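Local atomic coordinates of protease (Actinomadura keratinilytica, PDB entry 8C4X), a protein that is probably a subtilisin-family (S8) serine endopeptidase, of which this chain is the I9-type inhibitor propeptide. Residues Q18-V29 and F44-L55. Numbering follows the deposited sequence.
Sequences QYIVTLKKGVSV and FGKVLNGFSAKL
Strands 18-23 and 50-54 run antiparallel, their axes 4.6 Å apart at closest and 159° between their directions. Y19 pairs with A53 and V21 with F51, each through two backbone hydrogen bonds; V21 N to F51 O, at 2.8 Å, is almost straight. Beyond F51, L23 N donates to N49 O at 2.8 Å. On the face with Y19 and V21, the F51 ring stands beside V21, whose CB lies over one ring face 3.8 Å from the centroid. F51 CG sits between its own backbone N and carbonyl carbon (chi1 62°), which swings the ring across to V21. V29, the first residue of helix 29-36, packs CG1 near F51 CD1. These are central strands of the mixed sheet of an I9-type propeptide domain, with helices 29-36 and 57-64 covering this face: V33 meets F51, and L63 meets V21 and L55. On the face with I20, K54 NZ donates to Q18 OE1 (2.8 Å). N49 turns its amide toward the K24-V27 type II turn: ND2 donates to V27 O at 2.9 Å, nearly in the amide plane, with weak bonds to L23 O and K24 O, while OD1 reaches V29 N through a water. With an alanine in place of N49, V27 O would probably lose its amide donor and the turn would be less firmly held to the strand. At the other end, a second water joins Y19 OH to L55 O, and L55 CB lies 3.8 Å from Y19 CD2.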
# COMPACT_ATOMS: atom_id res chain seq x y z
N GLN B 18 -0.65 -4.79 7.35
CA GLN B 18 0.51 -4.10 6.80
C GLN B 18 0.55 -4.33 5.30
O GLN B 18 0.38 -5.46 4.84
CB GLN B 18 1.80 -4.61 7.47
CG GLN B 18 3.01 -3.75 7.26
CD GLN B 18 4.11 -4.09 8.25
OE1 GLN B 18 4.03 -3.72 9.42
NE2 GLN B 18 5.14 -4.78 7.78
N TYR B 19 0.80 -3.25 4.53
CA TYR B 19 0.58 -3.28 3.08
C TYR B 19 1.68 -2.55 2.34
O TYR B 19 2.33 -1.65 2.87
CB TYR B 19 -0.79 -2.66 2.71
CG TYR B 19 -1.91 -3.33 3.44
CD1 TYR B 19 -2.51 -4.48 2.93
CD2 TYR B 19 -2.32 -2.86 4.68
CE1 TYR B 19 -3.52 -5.12 3.62
CE2 TYR B 19 -3.32 -3.49 5.39
CZ TYR B 19 -3.92 -4.62 4.85
OH TYR B 19 -4.92 -5.24 5.56
N ILE B 20 1.88 -2.98 1.09
CA ILE B 20 2.68 -2.26 0.10
C ILE B 20 1.71 -1.67 -0.91
O ILE B 20 0.91 -2.41 -1.50
CB ILE B 20 3.67 -3.20 -0.60
CG1 ILE B 20 4.69 -3.76 0.39
CG2 ILE B 20 4.37 -2.49 -1.76
CD1 ILE B 20 5.41 -4.98 -0.15
N VAL B 21 1.81 -0.37 -1.15
CA VAL B 21 0.89 0.35 -2.03
C VAL B 21 1.71 0.98 -3.16
O VAL B 21 2.73 1.62 -2.90
CB VAL B 21 0.12 1.43 -1.26
CG1 VAL B 21 -0.83 2.18 -2.20
CG2 VAL B 21 -0.64 0.82 -0.09
N THR B 22 1.26 0.80 -4.40
CA THR B 22 1.89 1.54 -5.48
C THR B 22 0.87 2.47 -6.12
O THR B 22 -0.34 2.19 -6.13
CB THR B 22 2.55 0.65 -6.57
OG1 THR B 22 1.56 0.12 -7.46
CG2 THR B 22 3.36 -0.48 -5.96
N LEU B 23 1.38 3.59 -6.60
CA LEU B 23 0.60 4.67 -7.16
C LEU B 23 0.91 4.79 -8.65
O LEU B 23 2.00 4.43 -9.10
CB LEU B 23 0.91 5.99 -6.45
CG LEU B 23 0.79 5.93 -4.92
CD1 LEU B 23 1.09 7.28 -4.24
CD2 LEU B 23 -0.58 5.42 -4.51
N LYS B 24 -0.06 5.29 -9.41
CA LYS B 24 0.10 5.41 -10.85
C LYS B 24 1.23 6.39 -11.18
O LYS B 24 1.64 7.22 -10.36
CB LYS B 24 -1.21 5.85 -11.49
CG LYS B 24 -2.32 4.83 -11.34
CD LYS B 24 -3.63 5.29 -11.97
CE LYS B 24 -4.74 4.27 -11.75
NZ LYS B 24 -6.03 4.72 -12.36
N LYS B 25 1.73 6.28 -12.41
CA LYS B 25 2.79 7.17 -12.86
C LYS B 25 2.35 8.62 -12.73
O LYS B 25 1.22 8.98 -13.07
CB LYS B 25 3.16 6.85 -14.31
CG LYS B 25 4.61 7.14 -14.67
CD LYS B 25 4.74 8.42 -15.47
N GLY B 26 3.25 9.45 -12.21
CA GLY B 26 2.99 10.86 -12.01
C GLY B 26 2.28 11.22 -10.72
O GLY B 26 2.14 12.42 -10.43
N VAL B 27 1.81 10.24 -9.96
CA VAL B 27 1.16 10.50 -8.68
C VAL B 27 2.23 10.57 -7.61
O VAL B 27 3.12 9.71 -7.55
CB VAL B 27 0.13 9.40 -8.37
CG1 VAL B 27 -0.44 9.58 -6.98
CG2 VAL B 27 -0.98 9.39 -9.41
N SER B 28 2.16 11.59 -6.76
CA SER B 28 3.18 11.80 -5.73
C SER B 28 2.85 10.99 -4.48
O SER B 28 1.77 11.15 -3.89
CB SER B 28 3.28 13.28 -5.37
OG SER B 28 3.91 13.43 -4.12
N VAL B 29 3.79 10.14 -4.07
CA VAL B 29 3.65 9.41 -2.81
C VAL B 29 3.51 10.38 -1.64
O VAL B 29 2.62 10.24 -0.80
CB VAL B 29 4.83 8.44 -2.62
CG1 VAL B 29 4.95 7.99 -1.16
CG2 VAL B 29 4.68 7.23 -3.55
N PHE B 44 8.96 4.68 -1.42
CA PHE B 44 9.75 4.27 -2.57
C PHE B 44 9.50 5.22 -3.72
O PHE B 44 8.35 5.59 -3.99
CB PHE B 44 9.40 2.84 -3.02
CG PHE B 44 9.16 1.88 -1.88
CD1 PHE B 44 10.14 1.64 -0.93
CD2 PHE B 44 7.93 1.22 -1.76
CE1 PHE B 44 9.93 0.77 0.12
CE2 PHE B 44 7.71 0.32 -0.71
CZ PHE B 44 8.72 0.10 0.24
N GLY B 45 10.57 5.60 -4.41
CA GLY B 45 10.46 6.43 -5.60
C GLY B 45 11.25 5.93 -6.79
O GLY B 45 11.00 6.36 -7.92
N LYS B 46 12.21 5.04 -6.56
CA LYS B 46 13.10 4.59 -7.62
C LYS B 46 12.73 3.21 -8.16
O LYS B 46 12.60 3.04 -9.37
CB LYS B 46 14.55 4.58 -7.11
CG LYS B 46 15.58 4.24 -8.16
CD LYS B 46 15.64 5.27 -9.28
CE LYS B 46 16.56 4.79 -10.39
NZ LYS B 46 16.93 5.91 -11.31
N VAL B 47 12.54 2.22 -7.28
CA VAL B 47 12.19 0.88 -7.77
C VAL B 47 10.69 0.66 -7.80
O VAL B 47 10.23 -0.29 -8.46
CB VAL B 47 12.84 -0.24 -6.94
CG1 VAL B 47 14.36 -0.14 -7.01
CG2 VAL B 47 12.32 -0.24 -5.50
N LEU B 48 9.92 1.50 -7.11
CA LEU B 48 8.48 1.52 -7.15
C LEU B 48 8.07 2.96 -6.91
O LEU B 48 8.80 3.74 -6.30
CB LEU B 48 7.83 0.65 -6.07
CG LEU B 48 7.89 -0.86 -6.16
CD1 LEU B 48 7.21 -1.44 -4.92
CD2 LEU B 48 7.22 -1.33 -7.45
N ASN B 49 6.88 3.31 -7.39
CA ASN B 49 6.23 4.55 -6.98
C ASN B 49 5.23 4.14 -5.91
O ASN B 49 4.10 3.77 -6.20
CB ASN B 49 5.55 5.24 -8.16
CG ASN B 49 5.13 6.66 -7.83
OD1 ASN B 49 5.85 7.38 -7.15
ND2 ASN B 49 3.96 7.06 -8.34
N GLY B 50 5.66 4.15 -4.65
CA GLY B 50 4.79 3.55 -3.65
C GLY B 50 5.33 3.72 -2.26
O GLY B 50 6.26 4.49 -2.00
N PHE B 51 4.74 2.96 -1.35
CA PHE B 51 5.09 3.06 0.06
C PHE B 51 4.58 1.81 0.75
O PHE B 51 3.80 1.03 0.19
CB PHE B 51 4.49 4.32 0.71
CG PHE B 51 2.98 4.37 0.69
CD1 PHE B 51 2.30 4.92 -0.40
CD2 PHE B 51 2.24 3.86 1.75
CE1 PHE B 51 0.91 4.96 -0.43
CE2 PHE B 51 0.84 3.91 1.74
CZ PHE B 51 0.18 4.46 0.65
N SER B 52 5.04 1.61 1.98
CA SER B 52 4.51 0.57 2.84
C SER B 52 4.01 1.20 4.12
O SER B 52 4.54 2.23 4.56
CB SER B 52 5.55 -0.54 3.12
OG SER B 52 6.69 -0.02 3.79
N ALA B 53 2.99 0.59 4.72
CA ALA B 53 2.41 1.18 5.92
C ALA B 53 1.50 0.17 6.59
O ALA B 53 0.98 -0.75 5.95
CB ALA B 53 1.63 2.46 5.59
N LYS B 54 1.31 0.37 7.89
CA LYS B 54 0.21 -0.25 8.59
C LYS B 54 -1.06 0.53 8.26
O LYS B 54 -1.05 1.76 8.24
CB LYS B 54 0.45 -0.24 10.10
CG LYS B 54 1.54 -1.22 10.53
CD LYS B 54 1.34 -1.68 11.96
CE LYS B 54 2.46 -2.64 12.38
NZ LYS B 54 2.40 -3.94 11.64
N LEU B 55 -2.13 -0.19 7.95
CA LEU B 55 -3.42 0.42 7.64
C LEU B 55 -4.51 -0.30 8.41
O LEU B 55 -4.59 -1.53 8.38
CB LEU B 55 -3.72 0.35 6.14
CG LEU B 55 -2.71 1.02 5.20
CD1 LEU B 55 -3.11 0.76 3.75
CD2 LEU B 55 -2.62 2.52 5.48
O HOH W 1 -5.99 -3.77 7.57
O HOH W 2 6.10 9.65 -5.70